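PDB 5T1X: lectin from Colocasia esculenta, which binds carbohydrate and, being a GNA-related lectin, probably recognises mannose-containing glycans. Local coordinates for residues Tyr16-Leu21 with Val29-Cys34; His55-Leu60 with Ile67-Asp72; Gly86-Ile91 with Ala98-Pro103. One frame throughout, in Å; residues are numbered along the deposited sequence.

How the contacts relate
All three contacts are antiparallel hairpins, each in a different sheet of the chain. Contact 1 and contact 2 are partly buried, their centres about 10 Å apart. The Cys34-Cys56 disulfide ties them together, as do Tyr16 against Phe57 and Met30 against Leu58. Contact 3 is the buried one, its centre about 19 Å and 18 Å from theirs; Leu21 reaches it at Leu90, and Leu60 packs on Tyr88, Leu90 and Ile100. The chemistry follows this placing. Contact 1 adds a carboxylate bond, a bridging water and a guanidinium packed on a valine to its main-chain bonds, contact 2 mixes sheet bonds with an aromatic-aliphatic surface, and contact 3 joins main-chain bonds to tyrosine and aliphatic packing beside the neighbouring subunit.

Contact 1. Residues Tyr16-Leu21 with Val29-Cys34; sequences YGDGRL and VMQGDC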
loop_
_atom_site.group_PDB
_atom_site.type_symbol
_atom_site.label_atom_id
_atom_site.label_comp_id
_atom_site.label_asym_id
_atom_site.label_seq_id
_atom_site.Cartn_x
_atom_site.Cartn_y
_atom_site.Cartn_z
ATOM N N TYR B 16 14.013 -2.772 11.823
ATOM C CA TYR B 16 14.977 -3.603 12.563
ATOM C C TYR B 16 14.700 -3.445 14.040
ATOM O O TYR B 16 13.959 -2.536 14.429
ATOM C CB TYR B 16 16.438 -3.177 12.236
ATOM C CG TYR B 16 16.759 -1.748 12.631
ATOM C CD1 TYR B 16 17.307 -1.454 13.878
ATOM C CD2 TYR B 16 16.476 -0.686 11.774
ATOM C CE1 TYR B 16 17.562 -0.137 14.264
ATOM C CE2 TYR B 16 16.712 0.634 12.155
ATOM C CZ TYR B 16 17.257 0.902 13.402
ATOM O OH TYR B 16 17.497 2.195 13.787
ATOM N N GLY B 17 15.329 -4.289 14.857
ATOM C CA GLY B 17 15.257 -4.177 16.316
ATOM C C GLY B 17 13.863 -4.035 16.892
ATOM O O GLY B 17 13.614 -3.163 17.732
ATOM N N ASP B 18 12.948 -4.892 16.428
ATOM C CA ASP B 18 11.547 -5.001 16.847
ATOM C C ASP B 18 10.675 -3.843 16.294
ATOM O O ASP B 18 9.541 -3.661 16.745
ATOM C CB ASP B 18 11.407 -5.168 18.384
ATOM C CG ASP B 18 12.335 -6.245 18.938
ATOM O OD1 ASP B 18 12.275 -7.393 18.448
ATOM O OD2 ASP B 18 13.167 -5.919 19.801
ATOM N N GLY B 19 11.180 -3.148 15.265
ATOM C CA GLY B 19 10.426 -2.152 14.508
ATOM C C GLY B 19 9.308 -2.872 13.778
ATOM O O GLY B 19 9.469 -4.043 13.407
ATOM N N ARG B 20 8.148 -2.223 13.604
ATOM C CA ARG B 20 7.014 -2.948 13.039
ATOM C C ARG B 20 6.009 -2.111 12.276
ATOM O O ARG B 20 5.932 -0.890 12.449
ATOM C CB ARG B 20 6.246 -3.622 14.204
ATOM C CG ARG B 20 5.555 -2.634 15.173
ATOM C CD ARG B 20 5.206 -3.273 16.496
ATOM N NE ARG B 20 6.431 -3.588 17.233
ATOM C CZ ARG B 20 6.560 -4.588 18.094
ATOM N NH1 ARG B 20 5.529 -5.375 18.370
ATOM N NH2 ARG B 20 7.720 -4.803 18.694
ATOM N N LEU B 21 5.177 -2.815 11.492
ATOM C CA LEU B 21 3.970 -2.275 10.887
ATOM C C LEU B 21 2.814 -2.707 11.760
ATOM O O LEU B 21 2.856 -3.800 12.343
ATOM C CB LEU B 21 3.752 -2.753 9.433
ATOM C CG LEU B 21 4.891 -2.559 8.436
ATOM C CD1 LEU B 21 4.435 -2.924 7.053
ATOM C CD2 LEU B 21 5.423 -1.121 8.458
ATOM N N VAL B 29 6.400 -7.638 12.529
ATOM C CA VAL B 29 7.571 -7.228 13.309
ATOM C C VAL B 29 8.886 -7.798 12.761
ATOM O O VAL B 29 9.010 -9.006 12.633
ATOM C CB VAL B 29 7.412 -7.643 14.815
ATOM C CG1 VAL B 29 8.482 -6.979 15.676
ATOM C CG2 VAL B 29 6.016 -7.314 15.357
ATOM N N MET B 30 9.894 -6.927 12.532
ATOM C CA MET B 30 11.257 -7.379 12.224
ATOM C C MET B 30 11.952 -7.480 13.562
ATOM O O MET B 30 12.475 -6.486 14.076
ATOM C CB MET B 30 11.997 -6.423 11.258
ATOM C CG MET B 30 13.427 -6.865 10.947
ATOM S SD MET B 30 13.469 -8.406 9.994
ATOM C CE MET B 30 14.063 -9.564 11.233
ATOM N N GLN B 31 11.876 -8.669 14.180
ATOM C CA GLN B 31 12.384 -8.845 15.530
ATOM C C GLN B 31 13.903 -8.848 15.644
ATOM O O GLN B 31 14.614 -9.135 14.679
ATOM C CB GLN B 31 11.822 -10.121 16.151
ATOM C CG GLN B 31 10.303 -10.167 16.102
ATOM C CD GLN B 31 9.712 -11.357 16.780
ATOM O OE1 GLN B 31 8.526 -11.349 17.091
ATOM N NE2 GLN B 31 10.500 -12.418 17.000
ATOM N N GLY B 32 14.363 -8.573 16.866
ATOM C CA GLY B 32 15.775 -8.562 17.236
ATOM C C GLY B 32 16.443 -9.920 17.175
ATOM O O GLY B 32 17.670 -9.990 17.267
ATOM N N ASP B 33 15.652 -11.015 17.023
ATOM C CA ASP B 33 16.194 -12.375 16.911
ATOM C C ASP B 33 16.314 -12.830 15.438
ATOM O O ASP B 33 16.487 -14.020 15.184
ATOM C CB ASP B 33 15.332 -13.375 17.697
ATOM C CG ASP B 33 13.958 -13.599 17.105
ATOM O OD1 ASP B 33 13.478 -12.720 16.370
ATOM O OD2 ASP B 33 13.355 -14.641 17.397
ATOM N N CYS B 34 16.214 -11.874 14.488
ATOM C CA CYS B 34 16.340 -12.062 13.041
ATOM C C CYS B 34 15.104 -12.750 12.433
ATOM O O CYS B 34 15.143 -13.144 11.264
ATOM C CB CYS B 34 17.629 -12.804 12.683
ATOM S SG CYS B 34 18.243 -12.447 11.020
HETATM O O HOH W 1 16.411 -6.893 14.027
#
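Arg20 and Val29 form a non-hydrogen-bonded antiparallel pair with CA atoms 4.3 Å apart, and beside them Met30 N donates to Gly19 O over 3.0 Å. This is the open end of the beta hairpin 19-23/26-30, part of one of the sheets of the beta-prism II fold of GNA-related lectins. Gln31, Asp33, Asn35, Val37 and Tyr39 spell the family's mannose-binding pattern, Gln-x-Asp-x-Asn-x-Val-x-Tyr, consistent with a sugar site nearby.

Asp18 holds the facing chain at two points. From the type I' turn Tyr16-Gly19 its backbone N reaches Met30 O at 2.9 Å, a bond bent to 138°. Its side chain leaves with CG anti to the carbonyl carbon (chi1 -49°), which carries OD1 to Gly32 N, 2.9 Å away and above the carboxylate plane. The type I' turn is thereby fastened to Gly32 in the type I turn Gln31-Cys34, and a water between Gly17 N and Gln31 O adds a bridge.

Arg20 folds back at its third torsion. NH2 donates to Asp18 O at 2.9 Å, on a lone pair of the carbonyl, while NE adds a weak bond to the same oxygen and NH1 goes to Gln27. With its rotation fixed in this way, the guanidinium offers one face to Val29, whose CG2 lies 3.6 Å from NH1.

Gln31 is extended beyond CG and links two positions of the pattern, with OE1 bonded to the Tyr39 hydroxyl. Its NE2 reaches Asp33 OD1 at 3.1 Å; the bond is nearly straight at 168°, lies in the amide plane and meets OD1 from above the carboxylate.

Contact 2. Residues His55-Leu60 with Ile67-Asp72; sequences HCFLRL and IIKDDD
Ile67 and Arg59 begin this antiparallel hairpin as a hydrogen-bonded pair: Ile67 N donates to Arg59 O at 3.1 Å, and Arg59 N returns a bond to Ile67 O at 3.0 Å. The axes of strands 57-60 and 67-69 run at 145°, short of fully antiparallel, as expected of a twisted hairpin.

Ile68, opposite Leu58 in a non-hydrogen-bonded pair, turns to the other face of the sheet. Its two branches divide the work. CG1 meets Leu58 CD1 at 3.8 Å, the two side chains crossing obliquely, and CG2 meets Cys56 CB in the conformer modelled here.

Lys69 returns to the face of Ile67 and exchanges two backbone bonds with Phe57, N to O in each direction and both 2.9 Å long. Phe57 CG sits between its backbone N and carbonyl carbon (chi1 64°), which sets the ring alongside the lysine. Lys69 CB then lies over a ring face, 3.9 Å from the Phe57 centroid, a CH-pi contact. The lysine bends about its CB-CG bond (chi2 -70°) and takes its ammonium away from the ring, to Phe73 O and Thr75 OG1.

Asp70 ends the regular pairing. It follows beside Cys56, which is disulfide-bonded to Cys34, while OD1 accepts from Asp72 N in an Asx turn and also from Lys74 N. Asp71 completes the contact through aliphatic atoms, its CB lying 4.0 Å from His55 CB.

The hairpin forms the middle of a four-stranded antiparallel sheet. Strand 14-16 flanks it beside 57-60, with Tyr16 against Phe57, and strand 75-78 lies beyond 66-69. Leu58 and Ile68 pack on Leu36 of strand 36-39, in another sheet.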
loop_
_atom_site.group_PDB
_atom_site.type_symbol
_atom_site.label_atom_id
_atom_site.label_comp_id
_atom_site.label_asym_id
_atom_site.label_seq_id
_atom_site.Cartn_x
_atom_site.Cartn_y
_atom_site.Cartn_z
ATOM N N HIS B 55 21.783 -8.615 14.319
ATOM C CA HIS B 55 21.409 -7.236 13.992
ATOM C C HIS B 55 20.841 -7.133 12.572
ATOM O O HIS B 55 21.335 -6.350 11.745
ATOM C CB HIS B 55 22.640 -6.331 14.157
ATOM C CG HIS B 55 23.259 -6.410 15.521
ATOM N ND1 HIS B 55 24.489 -7.016 15.719
ATOM C CD2 HIS B 55 22.789 -5.974 16.708
ATOM C CE1 HIS B 55 24.732 -6.915 17.016
ATOM N NE2 HIS B 55 23.738 -6.294 17.651
ATOM N N CYS B 56 19.815 -7.948 12.302
ATOM C CA CYS B 56 19.167 -8.052 10.998
ATOM C C CYS B 56 18.231 -6.888 10.753
ATOM O O CYS B 56 17.690 -6.322 11.708
ATOM C CB CYS B 56 18.424 -9.381 10.885
ATOM S SG CYS B 56 19.467 -10.832 11.191
ATOM N N PHE B 57 17.988 -6.588 9.481
ATOM C CA PHE B 57 17.041 -5.558 9.105
ATOM C C PHE B 57 16.262 -6.029 7.902
ATOM O O PHE B 57 16.749 -6.861 7.134
ATOM C CB PHE B 57 17.758 -4.230 8.822
ATOM C CG PHE B 57 18.717 -4.235 7.652
ATOM C CD1 PHE B 57 18.289 -3.867 6.378
ATOM C CD2 PHE B 57 20.051 -4.583 7.825
ATOM C CE1 PHE B 57 19.173 -3.867 5.301
ATOM C CE2 PHE B 57 20.939 -4.572 6.746
ATOM C CZ PHE B 57 20.493 -4.210 5.494
ATOM N N LEU B 58 15.087 -5.440 7.715
ATOM C CA LEU B 58 14.177 -5.707 6.610
ATOM C C LEU B 58 14.168 -4.514 5.674
ATOM O O LEU B 58 14.044 -3.379 6.129
ATOM C CB LEU B 58 12.766 -5.938 7.177
ATOM C CG LEU B 58 11.679 -6.264 6.163
ATOM C CD1 LEU B 58 11.744 -7.730 5.756
ATOM C CD2 LEU B 58 10.304 -5.971 6.730
ATOM N N ARG B 59 14.238 -4.759 4.368
ATOM C CA ARG B 59 14.184 -3.656 3.411
ATOM C C ARG B 59 13.527 -4.108 2.121
ATOM O O ARG B 59 13.889 -5.148 1.587
ATOM C CB ARG B 59 15.593 -3.113 3.122
ATOM C CG ARG B 59 15.625 -1.873 2.209
ATOM C CD ARG B 59 17.059 -1.477 1.896
ATOM N NE ARG B 59 17.145 -0.331 0.985
ATOM C CZ ARG B 59 17.156 -0.416 -0.347
ATOM N NH1 ARG B 59 17.060 -1.599 -0.945
ATOM N NH2 ARG B 59 17.270 0.675 -1.086
ATOM N N LEU B 60 12.564 -3.319 1.628
ATOM C CA LEU B 60 11.923 -3.559 0.344
ATOM C C LEU B 60 12.712 -2.782 -0.702
ATOM O O LEU B 60 12.951 -1.579 -0.510
ATOM C CB LEU B 60 10.463 -3.096 0.411
ATOM C CG LEU B 60 9.638 -3.168 -0.884
ATOM C CD1 LEU B 60 9.537 -4.617 -1.435
ATOM C CD2 LEU B 60 8.274 -2.558 -0.654
ATOM N N ILE B 67 13.661 -8.202 1.530
ATOM C CA ILE B 67 14.791 -9.003 2.019
ATOM C C ILE B 67 15.097 -8.728 3.484
ATOM O O ILE B 67 14.988 -7.589 3.939
ATOM C CB ILE B 67 16.046 -8.682 1.140
ATOM C CG1 ILE B 67 15.788 -8.972 -0.361
ATOM C CG2 ILE B 67 17.292 -9.465 1.614
ATOM C CD1 ILE B 67 16.657 -8.155 -1.308
ATOM N N ILE B 68 15.513 -9.784 4.203
ATOM C CA ILE B 68 16.092 -9.695 5.545
ATOM C C ILE B 68 17.580 -9.880 5.337
ATOM O O ILE B 68 18.000 -10.912 4.791
ATOM C CB ILE B 68 15.543 -10.729 6.578
ATOM C CG1 ILE B 68 14.030 -10.625 6.758
ATOM C CG2 ILE B 68 16.306 -10.621 7.928
ATOM C CD1 ILE B 68 13.481 -11.784 7.658
ATOM N N LYS B 69 18.378 -8.896 5.766
ATOM C CA LYS B 69 19.840 -8.962 5.696
ATOM C C LYS B 69 20.398 -8.964 7.085
ATOM O O LYS B 69 19.807 -8.318 7.936
ATOM C CB LYS B 69 20.380 -7.732 4.946
ATOM C CG LYS B 69 20.162 -7.738 3.439
ATOM C CD LYS B 69 21.028 -8.789 2.766
ATOM C CE LYS B 69 21.275 -8.502 1.314
ATOM N NZ LYS B 69 22.228 -9.480 0.732
ATOM N N ASP B 70 21.546 -9.624 7.332
ATOM C CA ASP B 70 22.154 -9.539 8.660
ATOM C C ASP B 70 23.095 -8.323 8.672
ATOM O O ASP B 70 23.178 -7.607 7.667
ATOM C CB ASP B 70 22.867 -10.845 9.068
ATOM C CG ASP B 70 24.181 -11.189 8.386
ATOM O OD1 ASP B 70 24.678 -10.364 7.576
ATOM O OD2 ASP B 70 24.736 -12.260 8.689
ATOM N N ASP B 71 23.810 -8.097 9.789
ATOM C CA ASP B 71 24.674 -6.923 9.948
ATOM C C ASP B 71 25.756 -6.806 8.874
ATOM O O ASP B 71 26.242 -5.695 8.626
ATOM C CB ASP B 71 25.350 -6.953 11.325
ATOM C CG ASP B 71 25.944 -5.620 11.744
ATOM O OD1 ASP B 71 25.216 -4.590 11.676
ATOM O OD2 ASP B 71 27.108 -5.609 12.173
ATOM N N ASP B 72 26.154 -7.948 8.276
ATOM C CA ASP B 72 27.182 -8.042 7.237
ATOM C C ASP B 72 26.588 -8.124 5.823
ATOM O O ASP B 72 27.310 -8.446 4.874
ATOM C CB ASP B 72 28.068 -9.260 7.511
ATOM C CG ASP B 72 28.745 -9.199 8.861
ATOM O OD1 ASP B 72 29.304 -8.128 9.197
ATOM O OD2 ASP B 72 28.694 -10.211 9.594
#

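Contact 3. Residues Gly86-Ile91 with Ala98-Pro103; sequences GDYVLI and AVIYGP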
loop_
_atom_site.group_PDB
_atom_site.type_symbol
_atom_site.label_atom_id
_atom_site.label_comp_id
_atom_site.label_asym_id
_atom_site.label_seq_id
_atom_site.Cartn_x
_atom_site.Cartn_y
_atom_site.Cartn_z
ATOM N N GLY B 86 11.196 0.381 -10.210
ATOM C CA GLY B 86 10.252 1.422 -9.829
ATOM C C GLY B 86 10.003 1.479 -8.344
ATOM O O GLY B 86 10.753 0.893 -7.568
ATOM N N ASP B 87 8.947 2.189 -7.939
ATOM C CA ASP B 87 8.594 2.328 -6.527
ATOM C C ASP B 87 7.571 1.270 -6.111
ATOM O O ASP B 87 6.593 1.053 -6.821
ATOM C CB ASP B 87 8.058 3.735 -6.255
ATOM C CG ASP B 87 9.088 4.806 -6.562
ATOM O OD1 ASP B 87 10.305 4.513 -6.448
ATOM O OD2 ASP B 87 8.682 5.918 -6.963
ATOM N N TYR B 88 7.811 0.620 -4.962
ATOM C CA TYR B 88 6.959 -0.444 -4.399
ATOM C C TYR B 88 6.490 -0.089 -3.000
ATOM O O TYR B 88 7.074 0.775 -2.344
ATOM C CB TYR B 88 7.719 -1.794 -4.376
ATOM C CG TYR B 88 7.898 -2.380 -5.764
ATOM C CD1 TYR B 88 7.087 -3.414 -6.213
ATOM C CD2 TYR B 88 8.819 -1.839 -6.659
ATOM C CE1 TYR B 88 7.219 -3.929 -7.507
ATOM C CE2 TYR B 88 8.938 -2.324 -7.967
ATOM C CZ TYR B 88 8.143 -3.379 -8.379
ATOM O OH TYR B 88 8.235 -3.851 -9.669
ATOM N N VAL B 89 5.419 -0.756 -2.539
ATOM C CA VAL B 89 4.925 -0.550 -1.187
ATOM C C VAL B 89 4.486 -1.895 -0.613
ATOM O O VAL B 89 3.872 -2.694 -1.312
ATOM C CB VAL B 89 3.793 0.522 -1.108
ATOM C CG1 VAL B 89 2.538 0.077 -1.862
ATOM C CG2 VAL B 89 3.454 0.883 0.345
ATOM N N LEU B 90 4.847 -2.142 0.641
ATOM C CA LEU B 90 4.381 -3.296 1.403
ATOM C C LEU B 90 3.290 -2.766 2.300
ATOM O O LEU B 90 3.539 -1.817 3.053
ATOM C CB LEU B 90 5.542 -3.910 2.225
ATOM C CG LEU B 90 5.154 -4.949 3.293
ATOM C CD1 LEU B 90 4.711 -6.264 2.681
ATOM C CD2 LEU B 90 6.331 -5.208 4.232
ATOM N N ILE B 91 2.074 -3.328 2.196
ATOM C CA ILE B 91 0.965 -2.885 3.023
ATOM C C ILE B 91 0.561 -3.992 3.978
ATOM O O ILE B 91 0.242 -5.091 3.532
ATOM C CB ILE B 91 -0.272 -2.429 2.187
ATOM C CG1 ILE B 91 0.105 -1.394 1.083
ATOM C CG2 ILE B 91 -1.392 -1.883 3.113
ATOM C CD1 ILE B 91 -1.053 -1.012 0.147
ATOM N N ALA B 98 -0.292 -9.274 4.316
ATOM C CA ALA B 98 0.788 -8.308 4.064
ATOM C C ALA B 98 1.127 -8.478 2.601
ATOM O O ALA B 98 1.453 -9.592 2.175
ATOM C CB ALA B 98 1.984 -8.562 4.973
ATOM N N VAL B 99 0.923 -7.425 1.794
ATOM C CA VAL B 99 1.058 -7.564 0.342
ATOM C C VAL B 99 2.002 -6.525 -0.239
ATOM O O VAL B 99 1.924 -5.352 0.119
ATOM C CB VAL B 99 -0.345 -7.448 -0.324
ATOM C CG1 VAL B 99 -0.258 -7.614 -1.847
ATOM C CG2 VAL B 99 -1.328 -8.462 0.268
ATOM N N ILE B 100 2.862 -6.952 -1.171
ATOM C CA ILE B 100 3.761 -6.023 -1.877
ATOM C C ILE B 100 3.088 -5.632 -3.177
ATOM O O ILE B 100 2.780 -6.504 -4.008
ATOM C CB ILE B 100 5.173 -6.601 -2.141
ATOM C CG1 ILE B 100 5.863 -7.099 -0.841
ATOM C CG2 ILE B 100 6.053 -5.561 -2.917
ATOM C CD1 ILE B 100 7.149 -7.884 -1.115
ATOM N N TYR B 101 2.900 -4.328 -3.371
ATOM C CA TYR B 101 2.328 -3.790 -4.600
ATOM C C TYR B 101 3.333 -2.959 -5.337
ATOM O O TYR B 101 3.967 -2.091 -4.743
ATOM C CB TYR B 101 1.105 -2.900 -4.305
ATOM C CG TYR B 101 -0.090 -3.618 -3.728
ATOM C CD1 TYR B 101 -1.079 -4.140 -4.558
ATOM C CD2 TYR B 101 -0.314 -3.640 -2.356
ATOM C CE1 TYR B 101 -2.211 -4.756 -4.034
ATOM C CE2 TYR B 101 -1.453 -4.237 -1.817
ATOM C CZ TYR B 101 -2.404 -4.789 -2.663
ATOM O OH TYR B 101 -3.521 -5.414 -2.153
ATOM N N GLY B 102 3.383 -3.138 -6.647
ATOM C CA GLY B 102 4.218 -2.292 -7.493
ATOM C C GLY B 102 4.441 -2.822 -8.897
ATOM O O GLY B 102 4.104 -3.961 -9.208
ATOM N N PRO B 103 5.093 -2.023 -9.752
ATOM C CA PRO B 103 5.598 -0.667 -9.492
ATOM C C PRO B 103 4.493 0.393 -9.484
ATOM O O PRO B 103 3.332 0.091 -9.791
ATOM C CB PRO B 103 6.565 -0.448 -10.664
ATOM C CG PRO B 103 5.903 -1.199 -11.803
ATOM C CD PRO B 103 5.347 -2.444 -11.148
#
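Tyr88 CG stands anti to the carbonyl carbon (chi1 -72°), and this torsion lays the ring across the Gly102-Pro103 peptide, which is cis. Pro103 CA sits over a ring face, 4.1 Å from the Tyr88 centroid and 18° off its normal. CD1 of the same ring approaches Gly102 CA to 3.3 Å, a close fit against a residue without a side chain. Ile91 CG1 is likewise anti to the carbonyl carbon (chi1 -51°), sending CD1 to within 3.7 Å of Tyr101 CD2.

Along strands 89-92 and 98-107 the pairing is regular: Tyr101 N donates to Val89 O at 2.8 Å, Ile91 N to Val99 O at 2.9 Å, and both bonds are returned. On the face opposite Val89, Ile91 and Tyr101, Leu90 CD1 meets Ile100 CG1 at 3.8 Å, near Leu60 and Leu66. Ala98 to Tyr101 also pair antiparallel with a strand of the neighbouring subunit, so the sheet continues across the dimer interface.

The hydrogen bonds across this contact are all main-chain ones, and its side chains meet by apolar and CH-pi contacts. Lys84 O for Tyr88 and Arg93 NH1 for Tyr101 give both hydroxyls a polar partner while the rings pack.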